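PDB 3PFD: acyl-CoA dehydrogenase, which catalyses the FAD-dependent dehydrogenation of saturated acyl-CoA thioesters to their 2,3-dehydroacyl-CoA products in fatty acid metabolism. Local coordinates for residues V103-T108 against M133-A137; E118-Q122 against D235-G239; L99-V103 against I170-G174. All coordinates share one frame; numbering follows the deposited sequence.

In the fold
All three contacts fasten the N-terminal helical part of an acyl-CoA dehydrogenase to its beta-rich middle part. Contacts 1 and 3 lie side by side, with centres about 6 Å apart. Both use helix 95-114, share Val103 and reach the bound reduced flavin; between them, Ser135 OG lies 3.0 Å from Thr171 O, probably hydrogen-bonded. Contact 2 is more peripheral, its centre about 15 Å from that of contact 1 and 21 Å from that of contact 3, and the side chain of Ile238 is about 13 Å from the flavin cofactor. It belongs with contact 1 all the same, because strands 134-137 and 237-238 form the two margins of one four-stranded sheet.

Contact 1: residues V103-T108 against M133-A137; sequences VNKLGT and MASYA. With FDA (dihydroflavine-adenine dinucleotide), chain B.
Leu106 and Gly107 of helix 95-114 press on Tyr136 and Ser135 of strand 134-137, the short axes passing 5.7 Å apart at 57°. This is a helix laid on an edge strand of the middle-domain sheet, next to the flavin.

Packing is tightest here. Gly107, with no side chain, lets its CA come within 3.4 Å of Ser135 O, so the two backbones are in direct contact. Leu106 CG rests 3.5 Å from Tyr136 CB, and the two side chains cross at about a right angle. With Tyr136 CG anti to the backbone N (chi1 -179°), one face of the ring is turned under Leu106 CD1, which lies 4.3 Å from the ring centroid in a CH-pi contact. A branched aliphatic chain suits this place because it can cover both the tyrosine's CB and its ring. Further along, the small Ala134 fits CB against Thr108 CG2 and Gly107 O.

The looser end, at Asn104, is polar and holds a bridging water, though it too is buried. Asn104 OD1 accepts Ala134 N at 3.2 Å, the N-H nearly straight but the donor tilted 30° from the carbonyl plane. A water donates to that same OD1 and, at 2.7 Å, to Ala134 O, bridging the side-chain amide and the strand carbonyl. Asparagine suits the place because its other end can donate: ND2 reaches Ser65 O, which fixes the amide's rotation. Val103 O and Ala134 O approach as two acceptors, but each has its own donor, Gly107 N and the water.

Two residues on from Ala134, Tyr136 O accepts flavin N3 at 2.8 Å. Apolar packing and the amide-water bridge probably help to hold the backbone whose carbonyl takes this bond.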
# COMPACT_ATOMS: atom_id res chain seq x y z
N VAL C 103 -5.66 27.12 -14.14
CA VAL C 103 -6.05 28.30 -13.33
C VAL C 103 -6.88 29.32 -14.10
O VAL C 103 -7.73 30.01 -13.50
CB VAL C 103 -4.87 28.88 -12.50
CG1 VAL C 103 -5.29 30.13 -11.67
CG2 VAL C 103 -4.37 27.79 -11.55
N ASN C 104 -6.70 29.39 -15.43
CA ASN C 104 -7.64 30.15 -16.23
C ASN C 104 -9.08 29.67 -15.95
O ASN C 104 -10.00 30.48 -15.84
CB ASN C 104 -7.30 30.13 -17.73
CG ASN C 104 -6.19 31.13 -18.09
OD1 ASN C 104 -5.82 31.99 -17.27
ND2 ASN C 104 -5.65 31.03 -19.30
N LYS C 105 -9.25 28.35 -15.79
CA LYS C 105 -10.54 27.78 -15.47
C LYS C 105 -10.92 28.07 -14.00
O LYS C 105 -12.00 28.56 -13.74
CB LYS C 105 -10.60 26.28 -15.80
CG LYS C 105 -12.03 25.83 -16.08
CD LYS C 105 -12.33 24.37 -15.85
CE LYS C 105 -13.86 24.23 -15.87
NZ LYS C 105 -14.28 22.86 -16.13
N LEU C 106 -10.04 27.76 -13.05
CA LEU C 106 -10.27 28.07 -11.63
C LEU C 106 -10.71 29.53 -11.39
O LEU C 106 -11.67 29.76 -10.66
CB LEU C 106 -9.01 27.75 -10.79
CG LEU C 106 -9.17 27.71 -9.26
CD1 LEU C 106 -10.20 26.65 -8.84
CD2 LEU C 106 -7.84 27.48 -8.53
N GLY C 107 -10.00 30.49 -12.01
CA GLY C 107 -10.27 31.94 -11.80
C GLY C 107 -11.47 32.51 -12.55
O GLY C 107 -11.78 33.71 -12.43
N THR C 108 -12.15 31.66 -13.33
CA THR C 108 -13.33 32.13 -14.09
C THR C 108 -14.61 31.35 -13.84
O THR C 108 -15.68 31.81 -14.22
CB THR C 108 -13.10 32.25 -15.62
OG1 THR C 108 -12.63 31.00 -16.15
CG2 THR C 108 -12.15 33.37 -15.93
N MET C 133 -4.90 36.37 -18.37
CA MET C 133 -5.03 35.23 -17.48
C MET C 133 -5.87 35.63 -16.27
O MET C 133 -5.94 36.80 -15.90
CB MET C 133 -3.66 34.71 -17.02
CG MET C 133 -2.64 34.52 -18.14
SD MET C 133 -1.09 33.80 -17.55
CE MET C 133 -1.32 33.82 -15.77
N ALA C 134 -6.52 34.64 -15.67
CA ALA C 134 -7.31 34.84 -14.45
C ALA C 134 -6.71 34.01 -13.30
O ALA C 134 -6.21 32.93 -13.54
CB ALA C 134 -8.76 34.45 -14.68
N SER C 135 -6.78 34.53 -12.08
CA SER C 135 -6.43 33.79 -10.86
C SER C 135 -7.64 33.66 -9.92
O SER C 135 -8.65 34.36 -10.07
CB SER C 135 -5.26 34.47 -10.13
OG SER C 135 -4.07 34.42 -10.93
N TYR C 136 -7.51 32.78 -8.94
CA TYR C 136 -8.55 32.49 -7.96
C TYR C 136 -7.97 32.78 -6.58
O TYR C 136 -7.06 32.10 -6.13
CB TYR C 136 -8.95 31.02 -8.10
CG TYR C 136 -10.04 30.52 -7.16
CD1 TYR C 136 -11.37 30.89 -7.35
CD2 TYR C 136 -9.75 29.63 -6.13
CE1 TYR C 136 -12.38 30.41 -6.51
CE2 TYR C 136 -10.75 29.14 -5.29
CZ TYR C 136 -12.06 29.54 -5.49
OH TYR C 136 -13.05 29.07 -4.65
N ALA C 137 -8.50 33.79 -5.90
CA ALA C 137 -7.96 34.25 -4.63
C ALA C 137 -8.90 33.96 -3.45
O ALA C 137 -9.80 34.76 -3.12
CB ALA C 137 -7.61 35.74 -4.73
PA FDA B . -4.10 23.30 6.45
O1A FDA B . -5.57 23.51 6.20
O2A FDA B . -3.42 23.94 7.63
O5B FDA B . -3.86 21.71 6.51
C5B FDA B . -2.78 21.11 7.23
C4B FDA B . -3.01 19.59 7.31
O4B FDA B . -4.16 19.30 8.12
C3B FDA B . -3.30 18.98 5.94
O3B FDA B . -2.75 17.66 5.92
C2B FDA B . -4.81 18.90 5.90
O2B FDA B . -5.29 17.87 5.03
C1B FDA B . -5.12 18.59 7.35
N9A FDA B . -6.51 18.93 7.72
C8A FDA B . -7.03 20.16 7.84
N7A FDA B . -8.33 20.07 8.21
C5A FDA B . -8.63 18.75 8.33
C6A FDA B . -9.80 18.05 8.68
N6A FDA B . -10.95 18.74 8.97
N1A FDA B . -9.77 16.69 8.72
C2A FDA B . -8.62 16.04 8.41
N3A FDA B . -7.48 16.68 8.08
C4A FDA B . -7.46 18.03 8.02
N1 FDA B . -5.39 28.87 -2.79
C2 FDA B . -5.99 29.89 -3.48
O2 FDA B . -6.88 30.61 -2.95
N3 FDA B . -5.63 30.14 -4.76
C4 FDA B . -4.68 29.39 -5.37
O4 FDA B . -4.39 29.69 -6.54
C4X FDA B . -4.06 28.32 -4.69
N5 FDA B . -3.03 27.64 -5.24
C5X FDA B . -2.11 27.05 -4.46
C6 FDA B . -0.82 26.79 -4.93
C7 FDA B . 0.15 26.24 -4.07
C7M FDA B . 1.55 25.96 -4.58
C8 FDA B . -0.18 25.91 -2.77
C8M FDA B . 0.84 25.30 -1.82
C9 FDA B . -1.46 26.15 -2.31
C9A FDA B . -2.42 26.73 -3.14
N10 FDA B . -3.64 27.19 -2.60
C10 FDA B . -4.43 28.08 -3.38
C1' FDA B . -3.94 26.97 -1.18
C2' FDA B . -4.40 25.53 -0.91
O2' FDA B . -5.73 25.25 -1.40
C3' FDA B . -4.25 25.27 0.57
O3' FDA B . -2.84 25.07 0.85
C4' FDA B . -5.06 24.05 1.04
O4' FDA B . -6.46 24.35 1.01
C5' FDA B . -4.69 23.62 2.45
O5' FDA B . -4.66 24.76 3.31
P FDA B . -3.37 25.00 4.24
O1P FDA B . -2.16 25.04 3.34
O2P FDA B . -3.65 26.17 5.16
O3P FDA B . -3.26 23.64 5.09
O HOH W 1 -4.24 31.58 -14.78

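Contact 2: residues E118-Q122 against D235-G239; sequences ELKKQ and DRIIG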
# COMPACT_ATOMS: atom_id res chain seq x y z
N GLU C 118 -23.73 41.17 -17.57
CA GLU C 118 -23.02 42.44 -17.51
C GLU C 118 -21.55 42.30 -17.05
O GLU C 118 -20.66 42.99 -17.55
CB GLU C 118 -23.79 43.40 -16.61
CG GLU C 118 -23.45 44.85 -16.77
CD GLU C 118 -22.41 45.35 -15.76
OE1 GLU C 118 -21.75 44.53 -15.08
OE2 GLU C 118 -22.27 46.59 -15.64
N LEU C 119 -21.29 41.42 -16.08
CA LEU C 119 -19.94 41.26 -15.56
C LEU C 119 -19.16 40.29 -16.43
O LEU C 119 -18.00 40.52 -16.73
CB LEU C 119 -19.95 40.85 -14.08
CG LEU C 119 -18.63 40.64 -13.31
CD1 LEU C 119 -17.68 41.83 -13.35
CD2 LEU C 119 -18.95 40.30 -11.88
N LYS C 120 -19.83 39.21 -16.85
CA LYS C 120 -19.21 38.21 -17.71
C LYS C 120 -18.62 38.81 -18.98
O LYS C 120 -17.49 38.50 -19.35
CB LYS C 120 -20.20 37.10 -18.03
CG LYS C 120 -20.42 36.12 -16.89
CD LYS C 120 -21.19 34.89 -17.35
CE LYS C 120 -22.68 35.17 -17.40
NZ LYS C 120 -23.38 34.09 -18.12
N LYS C 121 -19.38 39.70 -19.61
CA LYS C 121 -18.95 40.36 -20.84
C LYS C 121 -17.66 41.18 -20.65
O LYS C 121 -16.86 41.26 -21.55
CB LYS C 121 -20.11 41.20 -21.44
N GLN C 122 -17.47 41.76 -19.47
CA GLN C 122 -16.26 42.51 -19.12
C GLN C 122 -14.99 41.64 -19.03
O GLN C 122 -13.91 42.07 -19.42
CB GLN C 122 -16.44 43.20 -17.78
CG GLN C 122 -16.67 44.68 -17.86
CD GLN C 122 -17.29 45.22 -16.59
OE1 GLN C 122 -16.63 45.89 -15.81
NE2 GLN C 122 -18.57 44.92 -16.38
N ASP C 235 -20.83 46.58 -9.66
CA ASP C 235 -21.08 45.47 -10.59
C ASP C 235 -20.03 44.34 -10.56
O ASP C 235 -20.18 43.34 -11.27
CB ASP C 235 -21.31 45.97 -12.03
CG ASP C 235 -20.03 46.50 -12.68
OD1 ASP C 235 -19.04 46.80 -11.97
OD2 ASP C 235 -20.02 46.63 -13.93
N ARG C 236 -18.99 44.49 -9.74
CA ARG C 236 -17.91 43.50 -9.65
C ARG C 236 -18.28 42.27 -8.86
O ARG C 236 -17.59 41.25 -8.95
CB ARG C 236 -16.62 44.10 -9.07
CG ARG C 236 -15.97 45.21 -9.90
CD ARG C 236 -15.43 44.71 -11.23
NE ARG C 236 -14.60 45.74 -11.85
CZ ARG C 236 -13.34 46.01 -11.50
NH1 ARG C 236 -12.74 45.32 -10.53
NH2 ARG C 236 -12.69 46.98 -12.13
N ILE C 237 -19.34 42.36 -8.05
CA ILE C 237 -19.79 41.23 -7.24
C ILE C 237 -20.35 40.14 -8.14
O ILE C 237 -21.02 40.42 -9.13
CB ILE C 237 -20.78 41.66 -6.11
CG1 ILE C 237 -21.02 40.52 -5.10
CG2 ILE C 237 -22.11 42.23 -6.67
CD1 ILE C 237 -21.56 40.99 -3.76
N ILE C 238 -20.02 38.89 -7.81
CA ILE C 238 -20.53 37.73 -8.53
C ILE C 238 -21.72 37.20 -7.75
O ILE C 238 -21.58 36.76 -6.59
CB ILE C 238 -19.44 36.64 -8.66
CG1 ILE C 238 -18.14 37.24 -9.23
CG2 ILE C 238 -19.96 35.47 -9.50
CD1 ILE C 238 -16.91 36.42 -8.93
N GLY C 239 -22.90 37.25 -8.39
CA GLY C 239 -24.15 36.85 -7.74
C GLY C 239 -24.46 37.68 -6.51
O GLY C 239 -23.94 38.79 -6.36
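Glu118 and Asp235 meet across a junction of the acyl-CoA dehydrogenase fold, where helix 117-129 of the N-terminal helical domain leans on the 3-10 segment that leads into the short, weakly bonded strand 237-238. Their side chains cross at about a right angle, the carboxylate planes 71° apart, with Glu118 OE2 only 2.8 Å from Asp235 OD2. Two acceptors so close suggest that the pair may share a proton, or else that solvent and neighbours offset the charge.

Gln122 may partly offset the charge: its amide, turned 34° from the Asp235 carboxylate, gives a weak hydrogen bond from NE2 to OD2. The same nitrogen donates to Glu118 O one helical turn back, at 3.1 Å, from above that carbonyl's plane. An amide suits the site because one nitrogen can serve two oxygens.

The Arg236 guanidinium is engaged elsewhere, NH1 in a salt bridge with Asp203. Leu119 supplies the apolar side, with Ile238 CG1 beside its CD2. With CG anti to the backbone N (chi1 -180°), the leucine reaches across to the 3-10 segment and also packs on Met198 and Leu111. Its CD2 sits among three successive carbonyls, 3.3 Å from Asp235 O and 3.4 Å from both Arg236 O and Ile237 O.

Contact 3: residues L99-V103 against I170-G174; sequences LIPAV and ITNGG. With FDA (dihydroflavine-adenine dinucleotide), chain B.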
# COMPACT_ATOMS: atom_id res chain seq x y z
N LEU C 99 -0.78 24.90 -15.42
CA LEU C 99 -1.56 25.76 -14.54
C LEU C 99 -2.10 27.02 -15.25
O LEU C 99 -2.95 27.73 -14.71
CB LEU C 99 -0.75 26.12 -13.29
CG LEU C 99 -0.59 24.97 -12.27
CD1 LEU C 99 0.53 25.26 -11.28
CD2 LEU C 99 -1.89 24.75 -11.53
N ILE C 100 -1.62 27.30 -16.46
CA ILE C 100 -2.19 28.40 -17.27
C ILE C 100 -3.63 28.04 -17.64
O ILE C 100 -4.58 28.74 -17.21
CB ILE C 100 -1.31 28.71 -18.53
CG1 ILE C 100 0.09 29.18 -18.11
CG2 ILE C 100 -2.01 29.70 -19.49
CD1 ILE C 100 1.13 29.01 -19.23
N PRO C 101 -3.83 26.92 -18.38
CA PRO C 101 -5.24 26.58 -18.61
C PRO C 101 -5.99 26.15 -17.35
O PRO C 101 -7.19 26.42 -17.25
CB PRO C 101 -5.18 25.44 -19.63
CG PRO C 101 -3.80 24.80 -19.40
CD PRO C 101 -2.92 26.02 -19.11
N ALA C 102 -5.32 25.51 -16.38
CA ALA C 102 -6.03 24.97 -15.20
C ALA C 102 -6.51 26.10 -14.31
O ALA C 102 -7.63 26.05 -13.79
CB ALA C 102 -5.15 24.01 -14.39
N VAL C 103 -5.66 27.12 -14.14
CA VAL C 103 -6.05 28.30 -13.33
C VAL C 103 -6.88 29.32 -14.10
O VAL C 103 -7.73 30.01 -13.50
CB VAL C 103 -4.87 28.88 -12.50
CG1 VAL C 103 -5.29 30.13 -11.67
CG2 VAL C 103 -4.37 27.79 -11.55
N ILE C 170 -1.52 32.33 -4.04
CA ILE C 170 -2.28 32.62 -5.26
C ILE C 170 -1.46 32.29 -6.51
O ILE C 170 -0.49 32.97 -6.86
CB ILE C 170 -2.82 34.09 -5.30
CG1 ILE C 170 -3.65 34.42 -4.05
CG2 ILE C 170 -3.59 34.38 -6.62
CD1 ILE C 170 -4.70 33.30 -3.62
N THR C 171 -1.87 31.21 -7.17
CA THR C 171 -1.20 30.72 -8.38
C THR C 171 -1.36 31.77 -9.48
O THR C 171 -2.46 32.30 -9.67
CB THR C 171 -1.86 29.41 -8.82
OG1 THR C 171 -1.61 28.42 -7.84
CG2 THR C 171 -1.32 28.93 -10.15
N ASN C 172 -0.27 32.04 -10.19
CA ASN C 172 -0.20 33.03 -11.29
C ASN C 172 -0.38 34.48 -10.84
O ASN C 172 -0.51 35.39 -11.68
CB ASN C 172 -1.08 32.65 -12.51
CG ASN C 172 -0.65 31.29 -13.17
OD1 ASN C 172 0.53 30.89 -13.11
ND2 ASN C 172 -1.62 30.59 -13.78
N GLY C 173 -0.35 34.70 -9.52
CA GLY C 173 -0.29 36.04 -8.95
C GLY C 173 0.80 36.84 -9.65
O GLY C 173 1.90 36.33 -9.90
N GLY C 174 0.48 38.07 -10.03
CA GLY C 174 1.46 38.95 -10.71
C GLY C 174 1.51 38.78 -12.23
O GLY C 174 2.10 39.61 -12.93
PA FDA B . -4.10 23.30 6.45
O1A FDA B . -5.57 23.51 6.20
O2A FDA B . -3.42 23.94 7.63
O5B FDA B . -3.86 21.71 6.51
C5B FDA B . -2.78 21.11 7.23
C4B FDA B . -3.01 19.59 7.31
O4B FDA B . -4.16 19.30 8.12
C3B FDA B . -3.30 18.98 5.94
O3B FDA B . -2.75 17.66 5.92
C2B FDA B . -4.81 18.90 5.90
O2B FDA B . -5.29 17.87 5.03
C1B FDA B . -5.12 18.59 7.35
N9A FDA B . -6.51 18.93 7.72
C8A FDA B . -7.03 20.16 7.84
N7A FDA B . -8.33 20.07 8.21
C5A FDA B . -8.63 18.75 8.33
C6A FDA B . -9.80 18.05 8.68
N6A FDA B . -10.95 18.74 8.97
N1A FDA B . -9.77 16.69 8.72
C2A FDA B . -8.62 16.04 8.41
N3A FDA B . -7.48 16.68 8.08
C4A FDA B . -7.46 18.03 8.02
N1 FDA B . -5.39 28.87 -2.79
C2 FDA B . -5.99 29.89 -3.48
O2 FDA B . -6.88 30.61 -2.95
N3 FDA B . -5.63 30.14 -4.76
C4 FDA B . -4.68 29.39 -5.37
O4 FDA B . -4.39 29.69 -6.54
C4X FDA B . -4.06 28.32 -4.69
N5 FDA B . -3.03 27.64 -5.24
C5X FDA B . -2.11 27.05 -4.46
C6 FDA B . -0.82 26.79 -4.93
C7 FDA B . 0.15 26.24 -4.07
C7M FDA B . 1.55 25.96 -4.58
C8 FDA B . -0.18 25.91 -2.77
C8M FDA B . 0.84 25.30 -1.82
C9 FDA B . -1.46 26.15 -2.31
C9A FDA B . -2.42 26.73 -3.14
N10 FDA B . -3.64 27.19 -2.60
C10 FDA B . -4.43 28.08 -3.38
C1' FDA B . -3.94 26.97 -1.18
C2' FDA B . -4.40 25.53 -0.91
O2' FDA B . -5.73 25.25 -1.40
C3' FDA B . -4.25 25.27 0.57
O3' FDA B . -2.84 25.07 0.85
C4' FDA B . -5.06 24.05 1.04
O4' FDA B . -6.46 24.35 1.01
C5' FDA B . -4.69 23.62 2.45
O5' FDA B . -4.66 24.76 3.31
P FDA B . -3.37 25.00 4.24
O1P FDA B . -2.16 25.04 3.34
O2P FDA B . -3.65 26.17 5.16
O3P FDA B . -3.26 23.64 5.09
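Leu99 O is gripped by two donors: Val103 N, 2.8 Å away in the helical bond of helix 95-114, and Asn172 ND2, which adds a weak, bent bond at 3.3 Å. The asparagine sits in a type II beta turn, Ile170 to Gly173, at the end of strand 160-171, so the contact joins the helical N-terminal domain to the middle-domain sheet at the flavin.

Asn172 occupies the third position of that turn with positive phi (67°), a conformation asparagine tolerates better than most residues. Its CG lies anti to the carbonyl carbon, which carries the amide across to the helix and brings ND2 alongside Val103 CB. Gly173 N closes the turn on Ile170 O at 3.2 Å.

Thr171 divides its two branches between protein and cofactor. Its methyl, CG2, meets Val103 CG2 at 3.5 Å, with Leu99 CB beyond; the beta-branched valine thus offers a compact apolar surface to the threonine's apolar half. Thr171 OG1 turns to the flavin instead and accepts a bent bond from flavin N5, 3.1 Å away. Threonine fits because one short side chain supplies both a methyl and an oxygen. Such a hydroxyl beside N5, the atom that receives the substrate's hydride in this family, is consistent with stabilising the reduced state seen here. Ile170 CD1 packs 3.5 Å from flavin N3, and the Thr171 backbone completes the grip: Thr171 N donates to flavin O4 at 3.0 Å, almost straight (169°).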